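Long-range contacts in Lactamase_B domain-containing protein (Pontibacter korlensis, PDB 6XFR), which probably hydrolyses beta-lactam antibiotics to substituted beta-amino acids with the help of zinc ions: residues G128-E133 against L150-I155; I47-G52 against K72-T77; P96-E101 against V117-D122; S15-H20 against L36-K41. All coordinates share one frame; numbering follows the deposited sequence.

Contact 1 of 4, residues G128-E133 against L150-I155; sequences GGQQLE and LPQQKI. With ZN (zinc ion), chain T.
Strand residues Gln130-Glu133 run beside the turn that begins at Leu150, and the backbones come closest at Leu132 and Leu150, whose CA atoms are 5.1 Å apart. Gln130 and Gln153 approach from opposite directions and join their amides in a paired bond. Gln153 NE2 donates to Gln130 OE1 at 2.9 Å, and Gln130 NE2 returns a bond to Gln153 OE1 at 3.0 Å. Each donor sits on a lone pair of the other oxygen, and the two amide planes are 20° apart, so the pair is almost flat. The buried Gln130 reaches its partner because CG leaves anti to the backbone N (chi1 176°) and the chain then bends at chi2. Two bonds fix the rotation of both amides. Leu150-Ile155 is the turn of a beta hairpin between strands 147-150 and 155-159. Residues 151-153 are helical in backbone angles, and Lys154 and Ile155 both face Leu150 in a G1 beta bulge. Gln152 stretches back over the neighbouring strand. Its OE1 takes the backbone N-H of Gln131 at 3.0 Å, with that donor above the carbonyl plane. Its NE2 gives a weak bond to Gly129 O. A zinc ion lies between the segments, bound by Gln131 O at 2.5 Å, with Pro151 and Gln152 beside it. It is separate from the two sites formed by His78, His80 and His141 and by Asp82, Cys160 and His202. Beyond it the Pro151 ring rests against the Glu133 carboxylate, CG to OE2 3.6 Å. On the inner side Leu132 CG touches Leu150 CD2, the two chains running alongside.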
# COMPACT_ATOMS: atom_id res chain seq x y z
N GLY B 128 -5.36 -9.38 -23.04
CA GLY B 128 -3.90 -9.46 -23.01
C GLY B 128 -3.32 -10.37 -21.95
O GLY B 128 -2.29 -10.04 -21.35
N GLY B 129 -3.94 -11.52 -21.73
CA GLY B 129 -3.53 -12.44 -20.70
C GLY B 129 -4.02 -12.10 -19.32
O GLY B 129 -3.81 -12.88 -18.38
N GLN B 130 -4.67 -10.97 -19.14
CA GLN B 130 -5.08 -10.49 -17.84
C GLN B 130 -6.58 -10.71 -17.68
O GLN B 130 -7.36 -10.29 -18.53
CB GLN B 130 -4.75 -9.01 -17.72
CG GLN B 130 -5.22 -8.40 -16.42
CD GLN B 130 -4.32 -8.74 -15.24
OE1 GLN B 130 -3.11 -8.54 -15.29
NE2 GLN B 130 -4.92 -9.23 -14.19
N GLN B 131 -6.98 -11.36 -16.59
CA GLN B 131 -8.40 -11.57 -16.36
C GLN B 131 -8.92 -10.67 -15.25
O GLN B 131 -8.23 -10.39 -14.28
CB GLN B 131 -8.72 -13.05 -16.10
CG GLN B 131 -8.02 -13.79 -15.04
CD GLN B 131 -8.72 -15.13 -14.75
OE1 GLN B 131 -9.77 -15.43 -15.36
NE2 GLN B 131 -8.18 -15.90 -13.77
N LEU B 132 -10.12 -10.16 -15.44
CA LEU B 132 -10.78 -9.24 -14.54
C LEU B 132 -12.19 -9.73 -14.30
O LEU B 132 -12.85 -10.25 -15.21
CB LEU B 132 -10.82 -7.82 -15.12
CG LEU B 132 -9.52 -7.08 -15.49
CD1 LEU B 132 -9.03 -7.45 -16.90
CD2 LEU B 132 -9.68 -5.56 -15.35
N GLU B 133 -12.66 -9.54 -13.08
CA GLU B 133 -14.02 -9.87 -12.68
C GLU B 133 -14.67 -8.58 -12.21
O GLU B 133 -14.03 -7.77 -11.55
CB GLU B 133 -14.04 -10.90 -11.58
CG GLU B 133 -13.36 -12.18 -12.02
CD GLU B 133 -13.23 -13.24 -10.92
OE1 GLU B 133 -13.56 -12.94 -9.74
OE2 GLU B 133 -12.82 -14.38 -11.24
N LEU B 150 -8.97 -8.83 -9.48
CA LEU B 150 -7.96 -9.50 -10.28
C LEU B 150 -7.66 -10.82 -9.57
O LEU B 150 -6.97 -10.81 -8.54
CB LEU B 150 -6.70 -8.64 -10.41
CG LEU B 150 -6.84 -7.13 -10.65
CD1 LEU B 150 -5.54 -6.45 -11.06
CD2 LEU B 150 -7.88 -6.86 -11.72
N PRO B 151 -8.20 -11.97 -10.03
CA PRO B 151 -7.92 -13.24 -9.35
C PRO B 151 -6.47 -13.73 -9.48
O PRO B 151 -6.04 -14.55 -8.65
CB PRO B 151 -8.90 -14.22 -10.02
CG PRO B 151 -9.30 -13.59 -11.32
CD PRO B 151 -9.25 -12.12 -11.06
N GLN B 152 -5.71 -13.30 -10.49
CA GLN B 152 -4.32 -13.73 -10.59
C GLN B 152 -3.45 -12.98 -9.58
O GLN B 152 -2.72 -13.60 -8.80
CB GLN B 152 -3.81 -13.55 -12.04
CG GLN B 152 -4.65 -14.30 -13.12
CD GLN B 152 -4.58 -13.71 -14.57
OE1 GLN B 152 -4.85 -12.52 -14.81
NE2 GLN B 152 -4.27 -14.57 -15.55
N GLN B 153 -3.55 -11.66 -9.52
CA GLN B 153 -2.79 -10.91 -8.53
C GLN B 153 -3.47 -10.89 -7.16
O GLN B 153 -2.84 -10.46 -6.19
CB GLN B 153 -2.57 -9.47 -9.03
CG GLN B 153 -1.72 -9.35 -10.28
CD GLN B 153 -2.55 -9.36 -11.58
OE1 GLN B 153 -3.63 -9.93 -11.63
NE2 GLN B 153 -2.02 -8.73 -12.63
N LYS B 154 -4.69 -11.42 -7.07
CA LYS B 154 -5.54 -11.39 -5.86
C LYS B 154 -5.65 -9.97 -5.28
O LYS B 154 -5.48 -9.74 -4.08
CB LYS B 154 -5.03 -12.38 -4.81
CG LYS B 154 -4.81 -13.78 -5.36
CD LYS B 154 -5.39 -14.82 -4.44
CE LYS B 154 -5.40 -16.17 -5.10
NZ LYS B 154 -4.22 -16.94 -4.60
N ILE B 155 -6.01 -9.04 -6.15
CA ILE B 155 -6.19 -7.63 -5.80
C ILE B 155 -7.67 -7.29 -5.94
O ILE B 155 -8.26 -7.48 -7.01
CB ILE B 155 -5.34 -6.75 -6.72
CG1 ILE B 155 -3.84 -6.99 -6.49
CG2 ILE B 155 -5.71 -5.27 -6.53
CD1 ILE B 155 -2.92 -5.96 -7.16
ZN ZN T . -6.81 -11.39 -12.41

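Contact 2 of 4, residues I47-G52 against K72-T77; sequences IDTGWG and KVCVPT
Asp48 and Thr77 meet nearly perpendicular where two parallel strands give way to loops. The strands are 43-47 and 71-75, joined by helix 53-67 in a beta-alpha-beta crossover. Asp48 carries CG beside its own backbone N (chi1 -80°), and this brings one carboxylate oxygen to the start of the second loop. OD2 receives two weak bonds there, from Thr77 N and from Thr77 OG1, each 3.3 Å long. The other oxygen, OD1, makes a salt bridge with Lys83. The carboxylate is therefore held from both oxygens, and the positive charge of Lys83 probably favours its ionised form. Thr77 comes directly before His78, the first ligand of the HxHxD motif (His78, His80, Asp82). Asp48 thus ties the end of one strand to the backbone that leads into the metal site. The main chain adds a bond from Asp48 N to Val75 O at 3.2 Å. Ile47 and Val75 project together from neighbouring strands, with Ile47 CD1 3.8 Å from Val75 CB. On its other branch, Ile47 CG2 lies 4.1 Å from Thr77 CG2. Phe157 of strand 155-159 packs on Ile47, Asp48 and Thr77, so this small group reaches the second sheet. Thr49 turns its two branches to different tasks. OG1 donates to Gly50 O on a lone pair and is also bonded by Gly86 N, while CG2 packs 3.5 Å from Cys74 SG.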
# COMPACT_ATOMS: atom_id res chain seq x y z
N ILE B 47 -9.56 1.28 -14.56
CA ILE B 47 -10.62 1.11 -13.57
C ILE B 47 -10.76 2.45 -12.87
O ILE B 47 -9.89 2.84 -12.06
CB ILE B 47 -10.33 -0.04 -12.59
CG1 ILE B 47 -10.03 -1.32 -13.36
CG2 ILE B 47 -11.52 -0.24 -11.65
CD1 ILE B 47 -11.11 -1.73 -14.26
N ASP B 48 -11.86 3.14 -13.17
CA ASP B 48 -12.11 4.52 -12.76
C ASP B 48 -11.38 5.53 -13.64
O ASP B 48 -10.26 5.28 -14.10
CB ASP B 48 -11.72 4.77 -11.31
CG ASP B 48 -12.76 4.28 -10.35
OD1 ASP B 48 -12.52 4.38 -9.12
OD2 ASP B 48 -13.82 3.78 -10.82
N THR B 49 -12.03 6.66 -13.88
CA THR B 49 -11.41 7.80 -14.51
C THR B 49 -10.76 8.64 -13.42
O THR B 49 -10.94 8.39 -12.23
CB THR B 49 -12.47 8.62 -15.26
OG1 THR B 49 -13.48 9.04 -14.32
CG2 THR B 49 -13.12 7.79 -16.36
N GLY B 50 -10.03 9.67 -13.81
CA GLY B 50 -9.61 10.65 -12.84
C GLY B 50 -10.81 11.31 -12.20
O GLY B 50 -11.97 11.14 -12.57
N TRP B 51 -10.52 12.11 -11.19
CA TRP B 51 -11.54 12.86 -10.50
C TRP B 51 -11.84 14.11 -11.33
O TRP B 51 -11.54 15.24 -10.96
CB TRP B 51 -11.05 13.19 -9.11
CG TRP B 51 -12.09 13.56 -8.21
CD1 TRP B 51 -13.37 13.82 -8.54
CD2 TRP B 51 -11.97 13.73 -6.80
NE1 TRP B 51 -14.07 14.15 -7.41
CE2 TRP B 51 -13.24 14.09 -6.33
CE3 TRP B 51 -10.92 13.59 -5.89
CZ2 TRP B 51 -13.49 14.34 -4.99
CZ3 TRP B 51 -11.16 13.84 -4.56
CH2 TRP B 51 -12.44 14.21 -4.12
N GLY B 52 -12.37 13.88 -12.52
CA GLY B 52 -12.70 14.94 -13.45
C GLY B 52 -11.78 14.94 -14.66
O GLY B 52 -10.84 14.15 -14.77
N LYS B 72 -7.59 0.17 -23.70
CA LYS B 72 -8.59 -0.56 -24.46
C LYS B 72 -9.99 -0.27 -23.95
O LYS B 72 -10.95 -0.27 -24.73
CB LYS B 72 -8.32 -2.07 -24.39
CG LYS B 72 -7.02 -2.51 -25.07
CD LYS B 72 -6.71 -1.62 -26.25
CE LYS B 72 -6.43 -2.45 -27.47
NZ LYS B 72 -6.82 -1.70 -28.70
N VAL B 73 -10.13 -0.01 -22.65
CA VAL B 73 -11.45 0.08 -22.04
C VAL B 73 -11.32 0.76 -20.68
O VAL B 73 -10.28 0.67 -20.02
CB VAL B 73 -12.08 -1.33 -21.91
CG1 VAL B 73 -11.44 -2.06 -20.71
CG2 VAL B 73 -13.58 -1.24 -21.73
N CYS B 74 -12.39 1.39 -20.25
CA CYS B 74 -12.41 2.03 -18.96
C CYS B 74 -13.69 1.62 -18.25
O CYS B 74 -14.78 1.64 -18.84
CB CYS B 74 -12.34 3.55 -19.15
SG CYS B 74 -12.81 4.57 -17.73
N VAL B 75 -13.58 1.30 -16.97
CA VAL B 75 -14.71 0.70 -16.28
C VAL B 75 -14.94 1.52 -15.02
O VAL B 75 -14.26 1.28 -14.01
CB VAL B 75 -14.43 -0.77 -15.92
CG1 VAL B 75 -15.60 -1.37 -15.11
CG2 VAL B 75 -14.08 -1.59 -17.16
N PRO B 76 -15.87 2.49 -15.04
CA PRO B 76 -16.22 3.19 -13.79
C PRO B 76 -16.94 2.24 -12.87
O PRO B 76 -17.60 1.30 -13.31
CB PRO B 76 -17.13 4.33 -14.25
CG PRO B 76 -16.76 4.53 -15.68
CD PRO B 76 -16.43 3.16 -16.22
N THR B 77 -16.75 2.46 -11.56
CA THR B 77 -17.35 1.60 -10.55
C THR B 77 -18.66 2.13 -9.98
O THR B 77 -19.33 1.41 -9.23
CB THR B 77 -16.35 1.36 -9.42
OG1 THR B 77 -16.07 2.60 -8.74
CG2 THR B 77 -15.07 0.75 -9.97

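Contact 3 of 4, residues P96-E101 against V117-D122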
# COMPACT_ATOMS: atom_id res chain seq x y z
N PRO B 96 -13.60 3.01 -25.26
CA PRO B 96 -14.94 2.63 -24.77
C PRO B 96 -15.04 2.63 -23.24
O PRO B 96 -14.28 1.95 -22.54
CB PRO B 96 -15.17 1.23 -25.36
CG PRO B 96 -13.87 0.75 -25.77
CD PRO B 96 -12.96 1.93 -26.03
N VAL B 97 -16.03 3.36 -22.73
CA VAL B 97 -16.40 3.35 -21.32
C VAL B 97 -17.54 2.36 -21.16
O VAL B 97 -18.50 2.36 -21.95
CB VAL B 97 -16.84 4.73 -20.82
CG1 VAL B 97 -17.17 4.64 -19.36
CG2 VAL B 97 -15.78 5.79 -21.11
N VAL B 98 -17.46 1.53 -20.12
CA VAL B 98 -18.38 0.42 -19.94
C VAL B 98 -18.80 0.36 -18.49
O VAL B 98 -17.94 0.36 -17.60
CB VAL B 98 -17.71 -0.91 -20.37
CG1 VAL B 98 -18.61 -2.09 -20.07
CG2 VAL B 98 -17.35 -0.86 -21.86
N THR B 99 -20.11 0.25 -18.24
CA THR B 99 -20.61 0.30 -16.88
C THR B 99 -21.71 -0.75 -16.70
O THR B 99 -22.10 -1.44 -17.64
CB THR B 99 -21.09 1.73 -16.51
OG1 THR B 99 -22.35 2.01 -17.11
CG2 THR B 99 -20.11 2.80 -16.98
N SER B 100 -22.18 -0.90 -15.48
CA SER B 100 -23.39 -1.66 -15.25
C SER B 100 -24.59 -0.91 -15.82
O SER B 100 -24.52 0.29 -16.11
CB SER B 100 -23.58 -1.95 -13.75
OG SER B 100 -23.95 -0.78 -13.04
N GLU B 101 -25.70 -1.64 -16.02
CA GLU B 101 -26.92 -1.02 -16.53
C GLU B 101 -27.39 0.08 -15.60
O GLU B 101 -27.69 1.19 -16.05
CB GLU B 101 -28.03 -2.06 -16.68
CG GLU B 101 -28.51 -2.27 -18.07
CD GLU B 101 -29.77 -3.16 -18.15
OE1 GLU B 101 -30.81 -2.80 -17.53
OE2 GLU B 101 -29.73 -4.20 -18.85
N VAL B 117 -21.16 0.98 -23.59
CA VAL B 117 -21.77 -0.33 -23.46
C VAL B 117 -22.16 -0.49 -22.01
O VAL B 117 -21.48 0.03 -21.12
CB VAL B 117 -20.86 -1.50 -23.90
CG1 VAL B 117 -21.58 -2.82 -23.74
CG2 VAL B 117 -20.44 -1.30 -25.32
N THR B 118 -23.25 -1.20 -21.76
CA THR B 118 -23.60 -1.57 -20.41
C THR B 118 -23.70 -3.08 -20.30
O THR B 118 -23.92 -3.78 -21.29
CB THR B 118 -24.91 -0.92 -19.95
OG1 THR B 118 -25.91 -1.12 -20.94
CG2 THR B 118 -24.71 0.56 -19.72
N PHE B 119 -23.49 -3.58 -19.09
CA PHE B 119 -23.65 -4.98 -18.77
C PHE B 119 -24.66 -5.11 -17.65
O PHE B 119 -24.62 -4.34 -16.68
CB PHE B 119 -22.31 -5.58 -18.39
CG PHE B 119 -21.39 -5.73 -19.55
CD1 PHE B 119 -20.68 -4.63 -20.02
CD2 PHE B 119 -21.27 -6.94 -20.20
CE1 PHE B 119 -19.84 -4.75 -21.13
CE2 PHE B 119 -20.45 -7.08 -21.31
CZ PHE B 119 -19.73 -5.98 -21.77
N ALA B 120 -25.58 -6.08 -17.78
CA ALA B 120 -26.55 -6.38 -16.75
C ALA B 120 -26.17 -7.57 -15.88
O ALA B 120 -26.90 -7.90 -14.96
CB ALA B 120 -27.91 -6.64 -17.38
N THR B 121 -25.05 -8.24 -16.19
CA THR B 121 -24.61 -9.46 -15.52
C THR B 121 -23.23 -9.29 -14.89
O THR B 121 -22.41 -8.51 -15.38
CB THR B 121 -24.61 -10.67 -16.51
OG1 THR B 121 -24.02 -10.31 -17.77
CG2 THR B 121 -26.01 -11.18 -16.72
N ASP B 122 -22.99 -9.99 -13.77
CA ASP B 122 -21.62 -10.16 -13.29
C ASP B 122 -20.76 -10.81 -14.37
O ASP B 122 -21.14 -11.83 -14.95
CB ASP B 122 -21.59 -11.02 -12.03
CG ASP B 122 -22.25 -10.34 -10.83
OD1 ASP B 122 -22.36 -9.10 -10.84
OD2 ASP B 122 -22.66 -11.03 -9.87
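Val98, Thr99 and Ser100 pair in parallel with Val117, Thr118 and Phe119 in a small two-stranded sheet. The strands 98-100 and 117-119 belong to a beta-alpha-beta unit whose helix is 101-109, and their short axes make an angle of 33°. The firm part is the backbone ladder. Thr99 uses both of its polar main-chain atoms: N donates to Val117 O at 3.2 Å, and O accepts from Phe119 N at 2.9 Å. The ladder weakens at its start, where Val117 N reaches Val97 O in a long, weak bond. Val98 and Val117 share one face. They keep each other company there, with Val98 CG2 4.1 Å from Val117 CB. Thr99 and Thr118 occupy the other face, under Ala104 of the helix. The buried Thr99 also packs on Pro76 and Pro115. Its OG1, placed between the backbone N and the carbonyl carbon (chi1 76°), donates forward to Ser100 O. The contact opens toward solvent at Val117 and again past Ser100. Ser100 is the N-cap residue of helix 101-109, and its OG is hydrogen-bonded to Thr103 OG1. Glu101 begins that helix. Its N still donates to Phe119 O at 3.0 Å. Its side chain is exposed and lies crosswise to that of Thr118, with only loose packing there. At the outer end Glu101 OE2 lies 3.4 Å from the methyl CB of Ala120.

Contact 4 of 4, residues S15-H20 against L36-K41; sequences SKVWIH and LIVSTK
Trp18 lies across from Ile37 as an antiparallel hydrogen-bonded pair, with Trp18 N to Ile37 O at 2.8 Å and Ile37 N to Trp18 O at 3.0 Å. Trp18 CB packs 4.1 Å from Ile37 CB. CG is set beside the backbone N (chi1 -71°), which swings the indole along the neighbouring strand toward Ser39. On the six-membered ring, CE3 comes 3.9 Å from Ile37 O, which lies in the ring plane at its edge. CZ3 goes further and meets Ser39 CB at 3.5 Å, again at the edge. CH2 follows at 4.1 Å from the same Ser39 CB. Trp62 of helix 53-67 stacks edge-to-face with this indole. Ser39 OG is bonded to Gln69. The opposite face of the sheet carries Val17, Ile19, Leu36 and Val38. There Leu36 CD2 wedges between its partners, 3.6 Å from Ile19 CG1 and 3.9 Å from Val17 CG1. Farther on, Ser39 N donates to Lys16 O. Strands 17-25 and 30-40 form a beta hairpin, with helix packing on one face, in the alpha-beta/beta-alpha sandwich of metallo-beta-lactamases.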
# COMPACT_ATOMS: atom_id res chain seq x y z
N SER B 15 3.49 -6.10 -10.64
CA SER B 15 4.30 -5.86 -11.82
C SER B 15 3.49 -5.27 -12.98
O SER B 15 4.08 -4.57 -13.81
CB SER B 15 5.06 -7.14 -12.24
OG SER B 15 4.32 -7.96 -13.09
N LYS B 16 2.16 -5.45 -13.01
CA LYS B 16 1.31 -4.92 -14.08
C LYS B 16 0.14 -4.06 -13.57
O LYS B 16 -0.78 -3.77 -14.35
CB LYS B 16 0.73 -6.07 -14.92
CG LYS B 16 1.74 -6.89 -15.70
CD LYS B 16 2.55 -6.04 -16.63
CE LYS B 16 3.43 -6.90 -17.51
NZ LYS B 16 4.69 -6.17 -17.84
N VAL B 17 0.14 -3.64 -12.30
CA VAL B 17 -0.97 -2.91 -11.69
C VAL B 17 -0.43 -1.62 -11.08
O VAL B 17 0.58 -1.63 -10.37
CB VAL B 17 -1.70 -3.73 -10.61
CG1 VAL B 17 -2.91 -2.95 -10.03
CG2 VAL B 17 -2.08 -5.11 -11.14
N TRP B 18 -1.09 -0.51 -11.39
CA TRP B 18 -0.83 0.79 -10.81
C TRP B 18 -2.08 1.30 -10.11
O TRP B 18 -3.20 0.91 -10.43
CB TRP B 18 -0.42 1.80 -11.87
CG TRP B 18 0.95 1.61 -12.47
CD1 TRP B 18 2.09 2.32 -12.18
CD2 TRP B 18 1.32 0.69 -13.52
NE1 TRP B 18 3.14 1.90 -12.97
CE2 TRP B 18 2.69 0.90 -13.80
CE3 TRP B 18 0.63 -0.29 -14.25
CZ2 TRP B 18 3.39 0.15 -14.76
CZ3 TRP B 18 1.34 -1.03 -15.21
CH2 TRP B 18 2.70 -0.81 -15.45
N ILE B 19 -1.89 2.23 -9.18
CA ILE B 19 -2.98 2.99 -8.60
C ILE B 19 -2.78 4.43 -9.04
O ILE B 19 -1.71 4.99 -8.81
CB ILE B 19 -3.03 2.89 -7.07
CG1 ILE B 19 -3.48 1.48 -6.65
CG2 ILE B 19 -4.00 3.92 -6.51
CD1 ILE B 19 -3.08 1.12 -5.24
N HIS B 20 -3.79 5.00 -9.71
CA HIS B 20 -3.79 6.42 -9.99
C HIS B 20 -4.57 7.12 -8.89
O HIS B 20 -5.56 6.58 -8.38
CB HIS B 20 -4.37 6.73 -11.39
CG HIS B 20 -5.79 6.30 -11.62
ND1 HIS B 20 -6.88 7.08 -11.26
CD2 HIS B 20 -6.31 5.20 -12.23
CE1 HIS B 20 -7.99 6.46 -11.60
NE2 HIS B 20 -7.68 5.32 -12.19
N LEU B 36 -7.42 2.16 -10.61
CA LEU B 36 -6.39 1.23 -11.06
C LEU B 36 -6.08 1.45 -12.54
O LEU B 36 -6.95 1.82 -13.34
CB LEU B 36 -6.80 -0.22 -10.90
CG LEU B 36 -6.90 -0.84 -9.52
CD1 LEU B 36 -7.08 -2.37 -9.67
CD2 LEU B 36 -5.65 -0.50 -8.75
N ILE B 37 -4.82 1.19 -12.88
CA ILE B 37 -4.40 0.93 -14.26
C ILE B 37 -3.83 -0.47 -14.27
O ILE B 37 -3.09 -0.85 -13.36
CB ILE B 37 -3.36 1.94 -14.76
CG1 ILE B 37 -3.63 3.33 -14.20
CG2 ILE B 37 -3.29 1.91 -16.28
CD1 ILE B 37 -2.55 4.31 -14.51
N VAL B 38 -4.23 -1.27 -15.25
CA VAL B 38 -3.70 -2.60 -15.46
C VAL B 38 -3.12 -2.70 -16.86
O VAL B 38 -3.80 -2.41 -17.86
CB VAL B 38 -4.75 -3.68 -15.18
CG1 VAL B 38 -4.13 -5.06 -15.33
CG2 VAL B 38 -5.22 -3.49 -13.75
N SER B 39 -1.86 -3.12 -16.93
CA SER B 39 -1.15 -3.29 -18.19
C SER B 39 -1.27 -4.74 -18.64
O SER B 39 -1.14 -5.65 -17.82
CB SER B 39 0.32 -2.88 -18.06
OG SER B 39 0.92 -2.79 -19.34
N THR B 40 -1.58 -4.95 -19.91
CA THR B 40 -1.71 -6.30 -20.47
C THR B 40 -0.86 -6.36 -21.72
O THR B 40 -0.28 -5.36 -22.15
CB THR B 40 -3.17 -6.71 -20.77
OG1 THR B 40 -3.57 -6.22 -22.05
CG2 THR B 40 -4.15 -6.18 -19.73
N LYS B 41 -0.74 -7.56 -22.26
CA LYS B 41 0.04 -7.70 -23.47
C LYS B 41 -0.63 -7.02 -24.64
O LYS B 41 0.03 -6.82 -25.66
CB LYS B 41 0.24 -9.18 -23.82
CG LYS B 41 1.14 -9.91 -22.82
CD LYS B 41 1.14 -11.43 -23.03
CE LYS B 41 0.77 -12.14 -21.73
NZ LYS B 41 1.50 -11.55 -20.56

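From the N terminus, contact 4 comes first and closes the hairpin of residues 15-41. Contact 2 then closes the helical crossover 47-77. Contact 3 closes the next beta-alpha-beta unit, 96-122, and contact 1 closes the loop 128-155. The four follow in series, and none nests in or crosses another. Contacts 4 and 2 share the first sheet, where Leu36 O probably bonds Ile47 N. Cys74 joins contact 2 to contact 3 through probable backbone bonds with Pro96 and Val98. Contact 1 belongs to the second sheet. It meets contact 2 where Leu132 packs on Ile47. It meets contact 4 at Gly128 and Lys41, a probable backbone bond between the turns after strands 123-127 and 30-40.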